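PDB 4U3W: 2-aminomuconate 6-semialdehyde dehydrogenase from Burkholderia cenocepacia, which probably catalyses the oxidation of 2-aminomuconate 6-semialdehyde to 2-aminomuconate with a nicotinamide cofactor, as an aldehyde dehydrogenase family member. Local coordinates for residues H89-A92 against D93-A97; A279-F282 against A283-F287; F466-D469 against L470-F474. All blocks are in the same frame, centred on the assembly; numbering follows the deposited sequence. Where two conformers were deposited one is given.

Contact 1 of 3, residues H89-A92 against D93-A97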
loop_
_atom_site.group_PDB
_atom_site.type_symbol
_atom_site.label_atom_id
_atom_site.label_comp_id
_atom_site.label_asym_id
_atom_site.label_seq_id
_atom_site.Cartn_x
_atom_site.Cartn_y
_atom_site.Cartn_z
ATOM N N HIS A 89 -23.509 4.244 9.217
ATOM C CA HIS A 89 -24.061 5.551 8.955
ATOM C C HIS A 89 -25.463 5.708 9.546
ATOM O O HIS A 89 -25.812 6.789 9.993
ATOM C CB HIS A 89 -24.089 5.840 7.447
ATOM C CG HIS A 89 -22.783 6.340 6.911
ATOM N ND1 HIS A 89 -22.292 7.599 7.201
ATOM C CD2 HIS A 89 -21.863 5.747 6.110
ATOM C CE1 HIS A 89 -21.121 7.754 6.605
ATOM N NE2 HIS A 89 -20.841 6.648 5.933
ATOM N N LYS A 90 -26.267 4.651 9.547
ATOM C CA LYS A 90 -27.587 4.736 10.203
ATOM C C LYS A 90 -27.440 5.020 11.689
ATOM O O LYS A 90 -28.230 5.765 12.282
ATOM C CB LYS A 90 -28.370 3.428 10.046
ATOM C CG LYS A 90 -29.161 3.310 8.728
ATOM C CD LYS A 90 -29.938 1.976 8.686
ATOM C CE LYS A 90 -29.837 1.294 7.317
ATOM N NZ LYS A 90 -30.758 1.793 6.242
ATOM N N ILE A 91 -26.446 4.377 12.300
ATOM C CA ILE A 91 -26.200 4.577 13.742
ATOM C C ILE A 91 -25.761 6.016 13.967
ATOM O O ILE A 91 -26.274 6.709 14.830
ATOM C CB ILE A 91 -25.135 3.576 14.267
ATOM C CG1 ILE A 91 -25.702 2.143 14.230
ATOM C CG2 ILE A 91 -24.715 3.926 15.708
ATOM C CD1 ILE A 91 -24.628 1.023 14.253
ATOM N N ALA A 92 -24.833 6.479 13.131
ATOM C CA ALA A 92 -24.391 7.868 13.223
ATOM C C ALA A 92 -25.559 8.839 13.112
ATOM O O ALA A 92 -25.688 9.767 13.919
ATOM C CB ALA A 92 -23.340 8.141 12.136
ATOM N N ASP A 93 -26.451 8.602 12.147
ATOM C CA ASP A 93 -27.644 9.444 11.992
ATOM C C ASP A 93 -28.531 9.428 13.235
ATOM O O ASP A 93 -29.120 10.450 13.613
ATOM C CB ASP A 93 -28.471 8.981 10.769
ATOM C CG ASP A 93 -27.784 9.280 9.438
ATOM O OD1 ASP A 93 -26.792 10.029 9.426
ATOM O OD2 ASP A 93 -28.209 8.728 8.403
ATOM N N GLY A 94 -28.679 8.250 13.851
ATOM C CA GLY A 94 -29.530 8.100 15.034
ATOM C C GLY A 94 -29.021 8.860 16.251
ATOM O O GLY A 94 -29.817 9.355 17.072
ATOM N N ILE A 95 -27.705 8.948 16.384
ATOM C CA ILE A 95 -27.096 9.727 17.471
ATOM C C ILE A 95 -27.334 11.226 17.193
ATOM O O ILE A 95 -27.775 11.980 18.064
ATOM C CB ILE A 95 -25.579 9.452 17.579
ATOM C CG1 ILE A 95 -25.287 7.963 17.884
ATOM C CG2 ILE A 95 -24.977 10.273 18.702
ATOM C CD1 ILE A 95 -23.762 7.600 17.686
ATOM N N GLU A 96 -27.029 11.639 15.966
ATOM C CA GLU A 96 -27.263 13.016 15.495
ATOM C C GLU A 96 -28.700 13.460 15.779
ATOM O O GLU A 96 -28.937 14.563 16.216
ATOM C CB GLU A 96 -26.973 13.103 13.984
ATOM C CG GLU A 96 -26.012 14.206 13.520
ATOM C CD GLU A 96 -25.343 13.866 12.170
ATOM O OE1 GLU A 96 -25.980 13.184 11.337
ATOM O OE2 GLU A 96 -24.170 14.259 11.946
ATOM N N ALA A 97 -29.660 12.578 15.504
ATOM C CA ALA A 97 -31.090 12.852 15.742
ATOM C C ALA A 97 -31.413 13.053 17.231
ATOM O O ALA A 97 -32.450 13.620 17.603
ATOM C CB ALA A 97 -31.953 11.697 15.148
#
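Residues His89-Ala92 and Asp93-Glu96 are joined turn to turn within the closing part of helix 81-96, in a run of regular alpha-helical hydrogen bonds that leaves an apolar ridge on one side and a polar one on another. Four successive i to i+4 bonds, from Asp93 N to His89 O through to Glu96 N to Ala92 O, span 2.9 to 3.1 Å between donor and acceptor. The last of them is almost straight, at 175°. Side chains add little across this span. Ile91 and Ile95, one turn apart, meet loosely alongside each other, with Ile91 CG2 4.3 Å from Ile95 CD1, while Ile95 CG1 rests 3.4 Å from Ile91 O. On the polar side the carboxylate of Asp93 leans back over the preceding turn: its CG stands anti to the carbonyl carbon (chi1 -70°), which brings CG to 3.2 Å from His89 O. Oxygen facing oxygen gives no bond there, and the carboxylate instead finds its partner in Arg130, with which Asp93 OD1 forms a salt bridge. Glu96 also reaches Arg130, though in one of two modelled conformers. The same arginine is hydrogen-bonded to His89 ND1, and Asp134 takes up His89 NE2, so the imidazole is held at both nitrogens. This polar flank, with Ala92, faces helix 114-138; Ile95 packs on Ile126 of that helix and on Leu208 of helix 203-214, whose Met212 receives Ile91, leaving helix 81-96 wedged against both.

Contact 2 of 3, residues A279-F282 against A283-F287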
loop_
_atom_site.group_PDB
_atom_site.type_symbol
_atom_site.label_atom_id
_atom_site.label_comp_id
_atom_site.label_asym_id
_atom_site.label_seq_id
_atom_site.Cartn_x
_atom_site.Cartn_y
_atom_site.Cartn_z
ATOM N N ALA A 279 5.542 17.685 27.729
ATOM C CA ALA A 279 5.548 18.754 26.731
ATOM C C ALA A 279 6.919 19.448 26.821
ATOM O O ALA A 279 7.414 19.703 27.933
ATOM C CB ALA A 279 4.403 19.748 26.984
ATOM N N VAL A 280 7.550 19.683 25.664
ATOM C CA VAL A 280 8.888 20.300 25.606
ATOM C C VAL A 280 8.751 21.624 24.900
ATOM O O VAL A 280 8.162 21.676 23.833
ATOM C CB VAL A 280 9.931 19.393 24.866
ATOM C CG1 VAL A 280 11.323 20.039 24.852
ATOM C CG2 VAL A 280 10.010 18.019 25.563
ATOM N N VAL A 281 9.227 22.689 25.537
ATOM C CA VAL A 281 9.188 24.011 24.934
ATOM C C VAL A 281 10.605 24.575 24.766
ATOM O O VAL A 281 11.258 24.886 25.737
ATOM C CB VAL A 281 8.323 25.018 25.765
ATOM C CG1 VAL A 281 8.222 26.350 25.009
ATOM C CG2 VAL A 281 6.899 24.425 25.985
ATOM N N PHE A 282 11.064 24.702 23.521
ATOM C CA PHE A 282 12.362 25.285 23.253
ATOM C C PHE A 282 12.256 26.829 23.283
ATOM O O PHE A 282 11.169 27.365 23.013
ATOM C CB PHE A 282 12.877 24.781 21.890
ATOM C CG PHE A 282 13.364 23.356 21.935
ATOM C CD1 PHE A 282 14.682 23.072 22.290
ATOM C CD2 PHE A 282 12.483 22.294 21.672
ATOM C CE1 PHE A 282 15.136 21.776 22.346
ATOM C CE2 PHE A 282 12.930 20.982 21.702
ATOM C CZ PHE A 282 14.255 20.718 22.052
ATOM N N ALA A 283 13.366 27.535 23.565
ATOM C CA ALA A 283 13.356 29.005 23.596
ATOM C C ALA A 283 12.953 29.595 22.236
ATOM O O ALA A 283 12.442 30.706 22.185
ATOM C CB ALA A 283 14.778 29.590 24.036
ATOM N N ASP A 284 13.151 28.857 21.137
ATOM C CA ASP A 284 12.796 29.377 19.813
ATOM C C ASP A 284 11.321 29.148 19.454
ATOM O O ASP A 284 10.885 29.445 18.332
ATOM C CB ASP A 284 13.704 28.775 18.727
ATOM C CG ASP A 284 13.531 27.231 18.545
ATOM O OD1 ASP A 284 12.402 26.706 18.648
ATOM O OD2 ASP A 284 14.547 26.532 18.261
ATOM N N ALA A 285 10.547 28.596 20.393
ATOM C CA ALA A 285 9.127 28.362 20.141
ATOM C C ALA A 285 8.371 29.655 20.020
ATOM O O ALA A 285 8.847 30.694 20.481
ATOM C CB ALA A 285 8.484 27.463 21.278
ATOM N N ASP A 286 7.203 29.583 19.388
ATOM C CA ASP A 286 6.225 30.667 19.420
ATOM C C ASP A 286 5.678 30.731 20.840
ATOM O O ASP A 286 4.937 29.861 21.241
ATOM C CB ASP A 286 5.120 30.404 18.371
ATOM C CG ASP A 286 3.981 31.459 18.377
ATOM O OD1 ASP A 286 3.685 32.121 19.404
ATOM O OD2 ASP A 286 3.328 31.582 17.323
ATOM N N PHE A 287 6.064 31.751 21.594
ATOM C CA PHE A 287 5.853 31.755 23.047
ATOM C C PHE A 287 4.381 31.745 23.403
ATOM O O PHE A 287 3.940 30.890 24.194
ATOM C CB PHE A 287 6.541 32.979 23.688
ATOM C CG PHE A 287 6.437 33.020 25.225
ATOM C CD1 PHE A 287 7.372 32.364 26.005
ATOM C CD2 PHE A 287 5.414 33.739 25.858
ATOM C CE1 PHE A 287 7.290 32.396 27.417
ATOM C CE2 PHE A 287 5.323 33.805 27.258
ATOM C CZ PHE A 287 6.278 33.138 28.039
#
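Val281 and Ala285 meet methyl to methyl across a tight turn that takes the chain out of strand 277-281 toward helix 287-299. Val281 CG1, anti to the backbone N (chi1 -175°), comes to 3.9 Å from Ala285 CB, and the same Ala285 CB lies 3.2 Å from Phe282 O, so the alanine methyl fits against the end of the strand. The turn itself is a type I beta turn from Phe282 to Ala285, closed by Ala285 N donating to Phe282 O at 3.0 Å. The ring of Phe282 leads away from this bend, whereas the carboxylate of Asp284 turns back to the Phe282 CB. The phenyl group packs against Ile440 of strand 437-441 and Val425 of helix 422-430, and meets Phe419 edge-to-face. Asp284, its CG set between backbone N and carbonyl carbon (chi1 65°), curls inward and brings OD1 to 3.8 Å from Phe282 CB. Its carboxylate is then engaged on both oxygens, by Thr442 OG1 at OD1 and by a salt bridge from Arg447 at OD2. One residue past the turn, Asp286 is the N-cap of the following helix, its OD1 accepting from Ala289 N. Because Arg447 also makes a cation-pi contact with Phe282, one positive group serves the acid and the ring together; this probably favours the charged form of Asp284, and the three groups probably help to hold the turn at the strand-to-helix corner.

Contact 3 of 3, residues F466-D469 against L470-F474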
loop_
_atom_site.group_PDB
_atom_site.type_symbol
_atom_site.label_atom_id
_atom_site.label_comp_id
_atom_site.label_asym_id
_atom_site.label_seq_id
_atom_site.Cartn_x
_atom_site.Cartn_y
_atom_site.Cartn_z
ATOM N N PHE A 466 -3.154 16.576 20.829
ATOM C CA PHE A 466 -4.437 15.858 20.736
ATOM C C PHE A 466 -5.150 16.198 19.406
ATOM O O PHE A 466 -6.345 16.501 19.378
ATOM C CB PHE A 466 -5.292 16.169 21.967
ATOM C CG PHE A 466 -6.441 15.177 22.227
ATOM C CD1 PHE A 466 -6.494 13.950 21.594
ATOM C CD2 PHE A 466 -7.425 15.485 23.143
ATOM C CE1 PHE A 466 -7.545 13.049 21.829
ATOM C CE2 PHE A 466 -8.490 14.572 23.408
ATOM C CZ PHE A 466 -8.533 13.367 22.748
ATOM N N VAL A 467 -4.377 16.150 18.314
ATOM C CA VAL A 467 -4.904 16.194 16.943
ATOM C C VAL A 467 -4.920 14.784 16.415
ATOM O O VAL A 467 -3.864 14.166 16.206
ATOM C CB VAL A 467 -4.059 17.091 16.035
ATOM C CG1 VAL A 467 -4.498 16.928 14.558
ATOM C CG2 VAL A 467 -4.215 18.519 16.526
ATOM N N ARG A 468 -6.123 14.275 16.207
ATOM C CA ARG A 468 -6.299 12.867 15.933
ATOM C C ARG A 468 -6.873 12.606 14.547
ATOM O O ARG A 468 -8.093 12.667 14.350
ATOM C CB ARG A 468 -7.200 12.261 17.004
ATOM C CG ARG A 468 -6.568 12.292 18.393
ATOM C CD ARG A 468 -5.663 11.062 18.613
ATOM N NE ARG A 468 -6.411 9.808 18.445
ATOM C CZ ARG A 468 -6.326 9.031 17.363
ATOM N NH1 ARG A 468 -5.511 9.358 16.360
ATOM N NH2 ARG A 468 -7.046 7.917 17.287
ATOM N N ASP A 469 -5.987 12.303 13.598
ATOM C CA ASP A 469 -6.410 11.813 12.296
ATOM C C ASP A 469 -6.688 10.335 12.459
ATOM O O ASP A 469 -5.762 9.566 12.750
ATOM C CB ASP A 469 -5.324 12.063 11.225
ATOM C CG ASP A 469 -5.836 11.815 9.805
ATOM O OD1 ASP A 469 -6.423 10.729 9.570
ATOM O OD2 ASP A 469 -5.643 12.699 8.920
ATOM N N LEU A 470 -7.953 9.930 12.280
ATOM C CA LEU A 470 -8.365 8.561 12.610
ATOM C C LEU A 470 -7.787 7.477 11.656
ATOM O O LEU A 470 -8.059 6.266 11.858
ATOM C CB LEU A 470 -9.905 8.443 12.651
ATOM C CG LEU A 470 -10.652 9.349 13.646
ATOM C CD1 LEU A 470 -12.125 8.993 13.654
ATOM C CD2 LEU A 470 -10.036 9.228 15.042
ATOM N N ARG A 471 -7.051 7.906 10.613
ATOM C CA ARG A 471 -6.364 6.952 9.720
ATOM C C ARG A 471 -4.958 6.542 10.202
ATOM O O ARG A 471 -4.378 5.568 9.694
ATOM C CB ARG A 471 -6.225 7.518 8.317
ATOM C CG ARG A 471 -7.532 7.819 7.647
ATOM C CD ARG A 471 -7.262 8.647 6.339
ATOM N NE ARG A 471 -6.641 9.939 6.649
ATOM C CZ ARG A 471 -6.086 10.751 5.740
ATOM N NH1 ARG A 471 -6.041 10.405 4.455
ATOM N NH2 ARG A 471 -5.547 11.903 6.131
ATOM N N THR A 472 -4.407 7.302 11.152
ATOM C CA THR A 472 -3.029 7.099 11.601
ATOM C C THR A 472 -2.940 6.027 12.741
ATOM O O THR A 472 -3.921 5.811 13.445
ATOM C CB THR A 472 -2.409 8.445 12.091
ATOM O OG1 THR A 472 -3.147 8.950 13.222
ATOM C CG2 THR A 472 -2.380 9.507 10.929
ATOM N N PRO A 473 -1.768 5.367 12.899
ATOM C CA PRO A 473 -1.633 4.409 14.014
ATOM C C PRO A 473 -1.571 5.125 15.372
ATOM O O PRO A 473 -0.730 6.016 15.614
ATOM C CB PRO A 473 -0.334 3.673 13.711
ATOM C CG PRO A 473 0.481 4.679 12.850
ATOM C CD PRO A 473 -0.582 5.369 12.016
ATOM N N PHE A 474 -2.487 4.727 16.246
ATOM C CA PHE A 474 -2.598 5.325 17.566
ATOM C C PHE A 474 -2.380 4.230 18.638
ATOM O O PHE A 474 -3.041 3.189 18.613
ATOM C CB PHE A 474 -3.967 5.997 17.734
ATOM C CG PHE A 474 -4.208 6.535 19.118
ATOM C CD1 PHE A 474 -3.814 7.841 19.451
ATOM C CD2 PHE A 474 -4.808 5.730 20.088
ATOM C CE1 PHE A 474 -4.022 8.350 20.727
ATOM C CE2 PHE A 474 -5.027 6.216 21.382
ATOM C CZ PHE A 474 -4.629 7.529 21.712
HETATM O O HOH W 1 -5.864 7.121 14.826
#
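From Asp469 to Thr472 the backbone folds into a type I beta turn, with Thr472 N donating to Asp469 O at 3.1 Å. That carbonyl is gripped again by Thr472 OG1, which approaches in the carbonyl plane at 2.7 Å. A second, side-chain bond spans the turn: Arg471 N donates to the anti lone pair of Asp469 OD1 at 3.1 Å, forming an Asx turn. Arg471 then reaches back side-on to the same carboxylate, Arg471 NE meeting Asp469 OD1 at 3.0 Å and Arg471 NH2 meeting Asp469 OD2 at 2.9 Å, both on the syn side, in a two-pronged salt bridge. This loop joins strand 459-462 to strand 481-482 and, as in other aldehyde dehydrogenases, probably helps line the substrate entrance. It lies at a subunit interface, where Asp469 OD2 is hydrogen-bonded to Thr146 of the second subunit and Arg471 packs on Phe144 of that subunit. On the other flank, Arg468 doubles back through bends at chi2 (-86°) and chi3 (-58°) to lay its guanidinium flat on the ring of Phe474, the centres 4.1 Å apart and the planes 16° from parallel. Leu470 CD2 lies over the opposite face, 4.0 Å from Arg468 NH2. At the guanidinium edge, Arg468 NH1 donates to a water at 2.7 Å, and this water in turn donates to Asp469 O and Thr472 O, tying the stacked arginine to the turn. Trp181 of helix 175-188 packs on both Arg468 and Leu470.

Overall arrangement
The three contacts follow one another along the chain without touching. Contacts 1 and 2 are far apart, their centres about 42 Å from each other, whereas contact 3 lies about 22 Å from contact 1 and about 23 Å from contact 2, centre to centre. Helix 114-138 bridges contacts 1 and 3: Arg130 pairs with Asp93 of the first, while Asn128 and Thr131 touch Leu470 of the last. Contacts 2 and 3 are linked through a sheet, for strand 277-281 lies beside 437-441, which neighbours 459-462, the strand leading into the contact 3 loop. Contact 3 probably lies nearest the substrate pocket. Separately, a magnesium ion lies about 14 Å from the Phe474 side chain, too far to be bound by it.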